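Local coordinates for peptidase M16 domain protein (Alicyclobacillus acidocaldarius subsp. acidocaldarius DSM 446, PDB 4XEA) that probably hydrolyses peptide bonds as a metal-dependent peptidase of the M16 (insulinase) family, at residues Ile105-His108 against Val109-Leu113; Asn367-Leu370 against Val371-Val375; Met397-Glu400 against Arg401-Arg405. One frame throughout, in Å; residues are numbered along the deposited sequence.

Contact 1 of 3, residues Ile105-His108 against Val109-Leu113; sequences IAKH and VGTLL
Over the plane of the Lys-107 peptide carbonyl, tilted 41° out of it, sits Thr-111 OG1, which donates a hydrogen bond to Lys-107 O at 2.8 Å. The same oxygen takes the backbone bond from Thr-111 N at 2.9 Å and is therefore gripped twice by one residue. Thr-111 reaches it because OG1 lies beside its own backbone N (chi1 -52°), folded back toward the preceding turn. The other flat group, the His-108 imidazole, turns outward from the helix: its NE2 is hydrogen-bonded to His-82 O, and its ring meets that of Phe-99 with the planes at about 50°. The backbone of His-108 stays in the helix, His-108 O receiving Leu-112 N. Along another flank, Val-109 N bonds to Ile-105 O at 2.9 Å almost linearly, and the methyls Ile-105 CG2 and Val-109 CG2 meet at 4.1 Å. Ile-105 and Val-109 touch both helix 204-216, at Ile-207 and Ile-211, and the sheet, at Thr-31 and Phe-99; Leu-112 packs on strands 31-37 and 95-101. The i to i+4 bonds and the threonine hydroxyl folded onto a carbonyl one turn earlier are characteristic of an alpha-helix, which here packs on the mixed sheet of the insulinase-type (M16) domain.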
loop_
_atom_site.group_PDB
_atom_site.type_symbol
_atom_site.label_atom_id
_atom_site.label_comp_id
_atom_site.label_asym_id
_atom_site.label_seq_id
_atom_site.Cartn_x
_atom_site.Cartn_y
_atom_site.Cartn_z
ATOM N N ILE A 105 10.702 22.519 6.049
ATOM C CA ILE A 105 9.433 22.580 5.357
ATOM C C ILE A 105 9.331 23.897 4.590
ATOM O O ILE A 105 8.856 23.898 3.461
ATOM C CB ILE A 105 8.251 22.370 6.350
ATOM C CG1 ILE A 105 8.407 21.028 7.080
ATOM C CG2 ILE A 105 6.923 22.396 5.637
ATOM C CD1 ILE A 105 8.607 19.831 6.152
ATOM N N ALA A 106 9.833 25.002 5.163
ATOM C CA ALA A 106 9.863 26.307 4.462
ATOM C C ALA A 106 10.523 26.181 3.095
ATOM O O ALA A 106 9.976 26.646 2.086
ATOM C CB ALA A 106 10.577 27.410 5.307
ATOM N N LYS A 107 11.667 25.506 3.054
ATOM C CA LYS A 107 12.401 25.311 1.801
ATOM C C LYS A 107 11.607 24.478 0.802
ATOM O O LYS A 107 11.546 24.828 -0.380
ATOM C CB LYS A 107 13.768 24.668 2.059
ATOM C CG LYS A 107 14.648 24.537 0.812
ATOM C CD LYS A 107 16.130 24.538 1.165
ATOM C CE LYS A 107 16.652 25.976 1.310
ATOM N NZ LYS A 107 18.033 26.034 1.795
ATOM N N HIS A 108 10.972 23.407 1.279
ATOM C CA HIS A 108 10.299 22.476 0.406
ATOM C C HIS A 108 9.046 23.118 -0.209
ATOM O O HIS A 108 8.789 22.963 -1.394
ATOM C CB HIS A 108 9.914 21.187 1.138
ATOM C CG HIS A 108 11.089 20.411 1.655
ATOM N ND1 HIS A 108 12.150 20.050 0.855
ATOM C CD2 HIS A 108 11.367 19.932 2.891
ATOM C CE1 HIS A 108 13.043 19.397 1.578
ATOM N NE2 HIS A 108 12.594 19.315 2.819
ATOM N N VAL A 109 8.277 23.832 0.601
ATOM C CA VAL A 109 7.118 24.543 0.075
ATOM C C VAL A 109 7.503 25.545 -1.010
ATOM O O VAL A 109 6.812 25.667 -2.022
ATOM C CB VAL A 109 6.317 25.248 1.178
ATOM C CG1 VAL A 109 5.154 26.075 0.532
ATOM C CG2 VAL A 109 5.768 24.206 2.137
ATOM N N GLY A 110 8.587 26.273 -0.765
ATOM C CA GLY A 110 9.184 27.196 -1.744
ATOM C C GLY A 110 9.582 26.487 -3.039
ATOM O O GLY A 110 9.283 26.963 -4.131
ATOM N N THR A 111 10.230 25.337 -2.924
ATOM C CA THR A 111 10.629 24.564 -4.095
ATOM C C THR A 111 9.394 24.048 -4.860
ATOM O O THR A 111 9.361 24.042 -6.101
ATOM C CB THR A 111 11.506 23.382 -3.664
ATOM O OG1 THR A 111 12.600 23.852 -2.837
ATOM C CG2 THR A 111 12.025 22.625 -4.893
ATOM N N LEU A 112 8.374 23.634 -4.108
ATOM C CA LEU A 112 7.133 23.111 -4.707
ATOM C C LEU A 112 6.453 24.219 -5.521
ATOM O O LEU A 112 6.098 24.027 -6.681
ATOM C CB LEU A 112 6.202 22.557 -3.617
ATOM C CG LEU A 112 4.863 21.989 -4.114
ATOM C CD1 LEU A 112 5.075 20.849 -5.086
ATOM C CD2 LEU A 112 4.015 21.586 -2.935
ATOM N N LEU A 113 6.281 25.384 -4.914
ATOM C CA LEU A 113 5.656 26.499 -5.639
ATOM C C LEU A 113 6.499 26.838 -6.859
ATOM O O LEU A 113 5.977 26.939 -7.963
ATOM C CB LEU A 113 5.482 27.729 -4.749
ATOM C CG LEU A 113 4.453 27.600 -3.626
ATOM C CD1 LEU A 113 4.623 28.727 -2.600
ATOM C CD2 LEU A 113 3.018 27.552 -4.199
#

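Contact 2 of 3, residues Asn367-Leu370 against Val371-Val375; sequences NAFL and VRNWV
The amide nitrogen of Asn-373 lies over one face of the Phe-369 ring, 3.2 Å above its plane and displaced toward the rim. Its closest ring atoms are Phe-369 CD1 and CE1, each 3.3 Å from Asn-373 ND2. The two groups are not stacked flat, since ring and amide planes differ by 36°. What fixes the amide is a second grip on the same residue: Asn-373 ND2 donates to Phe-369 O at 3.1 Å, with the oxygen practically in the plane of the amide. Phe-369 O thus holds two donors, because Asn-373 N also bonds to it at 2.9 Å. Two torsions bring the groups together: Asn-373 CG lies beside its backbone N (chi1 -73°), which turns the amide back toward the previous turn, and Phe-369 carries its ring anti to N (chi1 178°), which sets the ring under the amide nitrogen. Replacing Phe-369 by an alanine would probably leave Asn-373 ND2 bonded to the carbonyl but without the ring beneath it, opening a gap beside Phe-387. Two residues earlier along the helix, Val-371 N bonds to Asn-367 O, and Val-371 CG2 leans on that oxygen at 3.3 Å. The Asn-367 side chain is spoken for elsewhere, by Arg-25 through OD1 and Gln-30 through ND2. On one side of helix 367-379, Phe-369, Leu-370 and Asn-373 meet Phe-387 of helix 387-396; Val-371 and Val-375 pack on strands 31-37 and 194-200 of the six-stranded mixed sheet.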
loop_
_atom_site.group_PDB
_atom_site.type_symbol
_atom_site.label_atom_id
_atom_site.label_comp_id
_atom_site.label_asym_id
_atom_site.label_seq_id
_atom_site.Cartn_x
_atom_site.Cartn_y
_atom_site.Cartn_z
ATOM N N ASN A 367 -1.914 12.042 7.063
ATOM C CA ASN A 367 -1.625 13.292 6.331
ATOM C C ASN A 367 -1.987 13.142 4.856
ATOM O O ASN A 367 -2.647 14.020 4.324
ATOM C CB ASN A 367 -0.162 13.693 6.414
ATOM C CG ASN A 367 0.233 14.205 7.784
ATOM O OD1 ASN A 367 -0.561 14.827 8.493
ATOM N ND2 ASN A 367 1.471 13.956 8.152
ATOM N N ALA A 368 -1.546 12.056 4.221
ATOM C CA ALA A 368 -1.775 11.878 2.775
ATOM C C ALA A 368 -3.266 11.876 2.436
ATOM O O ALA A 368 -3.693 12.538 1.489
ATOM C CB ALA A 368 -1.120 10.616 2.244
ATOM N N PHE A 369 -4.068 11.119 3.167
ATOM C CA PHE A 369 -5.525 11.141 2.932
ATOM C C PHE A 369 -6.148 12.548 3.121
ATOM O O PHE A 369 -6.876 13.080 2.242
ATOM C CB PHE A 369 -6.217 10.098 3.819
ATOM C CG PHE A 369 -7.733 10.083 3.690
ATOM C CD1 PHE A 369 -8.354 9.141 2.859
ATOM C CD2 PHE A 369 -8.523 10.946 4.434
ATOM C CE1 PHE A 369 -9.759 9.098 2.745
ATOM C CE2 PHE A 369 -9.940 10.929 4.301
ATOM C CZ PHE A 369 -10.539 9.974 3.459
ATOM N N LEU A 370 -5.871 13.185 4.252
ATOM C CA LEU A 370 -6.396 14.518 4.504
ATOM C C LEU A 370 -6.113 15.464 3.338
ATOM O O LEU A 370 -6.981 16.232 2.897
ATOM C CB LEU A 370 -5.788 15.102 5.788
ATOM C CG LEU A 370 -6.252 14.479 7.080
ATOM C CD1 LEU A 370 -5.290 14.808 8.236
ATOM C CD2 LEU A 370 -7.658 14.906 7.382
ATOM N N VAL A 371 -4.889 15.411 2.842
ATOM C CA VAL A 371 -4.446 16.358 1.824
ATOM C C VAL A 371 -5.083 16.028 0.476
ATOM O O VAL A 371 -5.718 16.881 -0.132
ATOM C CB VAL A 371 -2.877 16.372 1.729
ATOM C CG1 VAL A 371 -2.460 17.103 0.469
ATOM C CG2 VAL A 371 -2.258 17.035 3.001
ATOM N N ARG A 372 -4.906 14.779 0.031
ATOM C CA ARG A 372 -5.409 14.291 -1.259
ATOM C C ARG A 372 -6.902 14.557 -1.397
ATOM O O ARG A 372 -7.374 15.060 -2.414
ATOM C CB ARG A 372 -5.163 12.781 -1.411
ATOM C CG ARG A 372 -4.170 12.355 -2.512
ATOM C CD ARG A 372 -4.044 10.822 -2.655
ATOM N NE ARG A 372 -5.258 10.101 -2.251
ATOM C CZ ARG A 372 -5.335 9.309 -1.182
ATOM N NH1 ARG A 372 -4.269 9.115 -0.412
ATOM N NH2 ARG A 372 -6.473 8.706 -0.879
ATOM N N ASN A 373 -7.648 14.216 -0.358
ATOM C CA ASN A 373 -9.100 14.433 -0.379
ATOM C C ASN A 373 -9.563 15.881 -0.300
ATOM O O ASN A 373 -10.512 16.270 -1.004
ATOM C CB ASN A 373 -9.761 13.545 0.632
ATOM C CG ASN A 373 -9.745 12.116 0.163
ATOM O OD1 ASN A 373 -10.570 11.752 -0.619
ATOM N ND2 ASN A 373 -8.726 11.362 0.514
ATOM N N TRP A 374 -8.870 16.705 0.469
ATOM C CA TRP A 374 -9.189 18.141 0.508
ATOM C C TRP A 374 -9.024 18.702 -0.899
ATOM O O TRP A 374 -9.937 19.365 -1.451
ATOM C CB TRP A 374 -8.304 18.930 1.506
ATOM C CG TRP A 374 -9.040 20.085 2.069
ATOM C CD1 TRP A 374 -9.631 20.127 3.283
ATOM C CD2 TRP A 374 -9.293 21.356 1.448
ATOM N NE1 TRP A 374 -10.229 21.331 3.477
ATOM C CE2 TRP A 374 -10.091 22.089 2.337
ATOM C CE3 TRP A 374 -8.966 21.926 0.209
ATOM C CZ2 TRP A 374 -10.527 23.407 2.065
ATOM C CZ3 TRP A 374 -9.419 23.244 -0.089
ATOM C CH2 TRP A 374 -10.218 23.944 0.816
ATOM N N VAL A 375 -7.890 18.354 -1.510
ATOM C CA VAL A 375 -7.586 18.787 -2.880
ATOM C C VAL A 375 -8.650 18.353 -3.878
ATOM O O VAL A 375 -9.148 19.156 -4.687
ATOM C CB VAL A 375 -6.250 18.238 -3.375
ATOM C CG1 VAL A 375 -6.120 18.466 -4.867
ATOM C CG2 VAL A 375 -5.044 18.897 -2.594
#

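Contact 3 of 3, residues Met397-Glu400 against Arg401-Arg405; sequences MTLE and RANAR
An N-cap starts helix 399-409, just after helix 387-396 has ended: Thr-398 accepts from the first-turn amide of Arg-401, with Arg-401 N 3.1 Å from Thr-398 OG1 and an N-H...O angle of 161°. The hydroxyl reaches that amide from the crowded position between backbone N and carbonyl carbon (chi1 64°), and it also lies 3.4 Å from Arg-401 CB. Thr-398 O meanwhile receives Ala-402 N at 2.9 Å, so the residue serves the first turn with both side chain and backbone. Before the cap, Met-397, a selenomethionine, bends its chain back to lay SE across the Arg-401 aliphatic stem, 3.9 Å from Arg-401 CG and roughly at a right angle. The guanidinium beyond leads away to a salt bridge with Glu-270. On another side of the helix, Leu-399 CG rests 3.7 Å from Asn-403 ND2, while Asn-403 OD1 accepts from Ile-344 N. The turn is wedged among helices of the second half of the chain: Met-397 against Ala-274 and Ile-277 of helix 265-283 and Phe-349 of helix 346-363, Ala-402 on the same Phe-349, and Leu-399 on Glu-346 of helix 346-363.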
loop_
_atom_site.group_PDB
_atom_site.type_symbol
_atom_site.label_atom_id
_atom_site.label_comp_id
_atom_site.label_asym_id
_atom_site.label_seq_id
_atom_site.Cartn_x
_atom_site.Cartn_y
_atom_site.Cartn_z
HETATM N N MSE A 397 -27.315 9.818 5.726
HETATM C CA MSE A 397 -27.706 8.911 4.656
HETATM C C MSE A 397 -28.824 7.927 5.089
HETATM O O MSE A 397 -28.770 7.385 6.203
HETATM C CB MSE A 397 -26.464 8.156 4.249
HETATM C CG MSE A 397 -26.718 7.056 3.362
HETATM SE SE MSE A 397 -26.840 7.680 1.590
HETATM C CE MSE A 397 -25.945 6.068 1.034
ATOM N N THR A 398 -29.844 7.731 4.244
ATOM C CA THR A 398 -31.007 6.867 4.577
ATOM C C THR A 398 -31.134 5.629 3.663
ATOM O O THR A 398 -30.601 5.610 2.566
ATOM C CB THR A 398 -32.349 7.664 4.501
ATOM O OG1 THR A 398 -32.589 8.093 3.155
ATOM C CG2 THR A 398 -32.301 8.883 5.401
ATOM N N LEU A 399 -31.881 4.614 4.111
ATOM C CA LEU A 399 -32.188 3.441 3.273
ATOM C C LEU A 399 -32.975 3.840 2.012
ATOM O O LEU A 399 -32.751 3.281 0.931
ATOM C CB LEU A 399 -32.980 2.377 4.083
ATOM C CG LEU A 399 -33.342 1.042 3.397
ATOM C CD1 LEU A 399 -32.116 0.253 2.941
ATOM C CD2 LEU A 399 -34.255 0.167 4.327
ATOM N N GLU A 400 -33.905 4.793 2.137
ATOM C CA GLU A 400 -34.645 5.288 0.948
ATOM C C GLU A 400 -33.689 5.867 -0.083
ATOM O O GLU A 400 -33.744 5.566 -1.295
ATOM C CB GLU A 400 -35.657 6.365 1.371
ATOM C CG GLU A 400 -36.400 7.081 0.210
ATOM C CD GLU A 400 -37.562 7.953 0.716
ATOM O OE1 GLU A 400 -37.307 9.042 1.278
ATOM O OE2 GLU A 400 -38.739 7.533 0.592
ATOM N N ARG A 401 -32.790 6.704 0.395
ATOM C CA ARG A 401 -31.773 7.264 -0.508
ATOM C C ARG A 401 -30.878 6.164 -1.114
ATOM O O ARG A 401 -30.572 6.201 -2.306
ATOM C CB ARG A 401 -30.985 8.372 0.199
ATOM C CG ARG A 401 -29.851 8.979 -0.590
ATOM C CD ARG A 401 -30.260 9.526 -1.979
ATOM N NE ARG A 401 -29.071 10.003 -2.689
ATOM C CZ ARG A 401 -28.909 9.981 -4.016
ATOM N NH1 ARG A 401 -29.860 9.515 -4.825
ATOM N NH2 ARG A 401 -27.776 10.410 -4.534
ATOM N N ALA A 402 -30.512 5.155 -0.329
ATOM C CA ALA A 402 -29.711 4.034 -0.874
ATOM C C ALA A 402 -30.503 3.290 -1.955
ATOM O O ALA A 402 -29.936 2.935 -3.000
ATOM C CB ALA A 402 -29.274 3.072 0.224
ATOM N N ASN A 403 -31.801 3.066 -1.727
ATOM C CA ASN A 403 -32.640 2.452 -2.769
ATOM C C ASN A 403 -32.763 3.340 -4.017
ATOM O O ASN A 403 -32.632 2.832 -5.128
ATOM C CB ASN A 403 -34.022 2.027 -2.239
ATOM C CG ASN A 403 -33.965 0.744 -1.368
ATOM O OD1 ASN A 403 -33.495 -0.312 -1.805
ATOM N ND2 ASN A 403 -34.448 0.845 -0.142
ATOM N N ALA A 404 -32.982 4.650 -3.850
ATOM C CA ALA A 404 -33.104 5.549 -5.009
ATOM C C ALA A 404 -31.818 5.562 -5.831
ATOM O O ALA A 404 -31.848 5.549 -7.066
ATOM C CB ALA A 404 -33.483 6.972 -4.577
ATOM N N ARG A 405 -30.673 5.598 -5.159
ATOM C CA ARG A 405 -29.370 5.615 -5.874
ATOM C C ARG A 405 -29.189 4.318 -6.688
ATOM O O ARG A 405 -28.786 4.364 -7.850
ATOM C CB ARG A 405 -28.225 5.780 -4.860
ATOM C CG ARG A 405 -26.802 5.680 -5.434
ATOM C CD ARG A 405 -26.324 7.043 -5.903
ATOM N NE ARG A 405 -26.820 7.546 -7.199
ATOM C CZ ARG A 405 -26.145 7.477 -8.348
ATOM N NH1 ARG A 405 -26.609 8.058 -9.439
ATOM N NH2 ARG A 405 -24.993 6.820 -8.421
#

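All three contacts are local, each lying within or at the start of a single helix, so none closes a long loop; along the chain they run in series, without nesting or crossing. Contact 1 comes first, in helix 105-116, and contact 2 follows far later in helix 367-379. Both helices touch strand 31-37: contact 1 meets Thr-31 and Phe-35, contact 2 Tyr-32, Met-34 and Ala-36, an alternation consistent with packing on opposite faces. The nearest atoms of contacts 1 and 2 are about 9 Å apart. Helix 387-396 then leads from contact 2 to contact 3, about 16 Å away between nearest atoms, at a helix start among helices 265-283 and 346-363. Contacts 1 and 3 lie on opposite sides of the chain's centre.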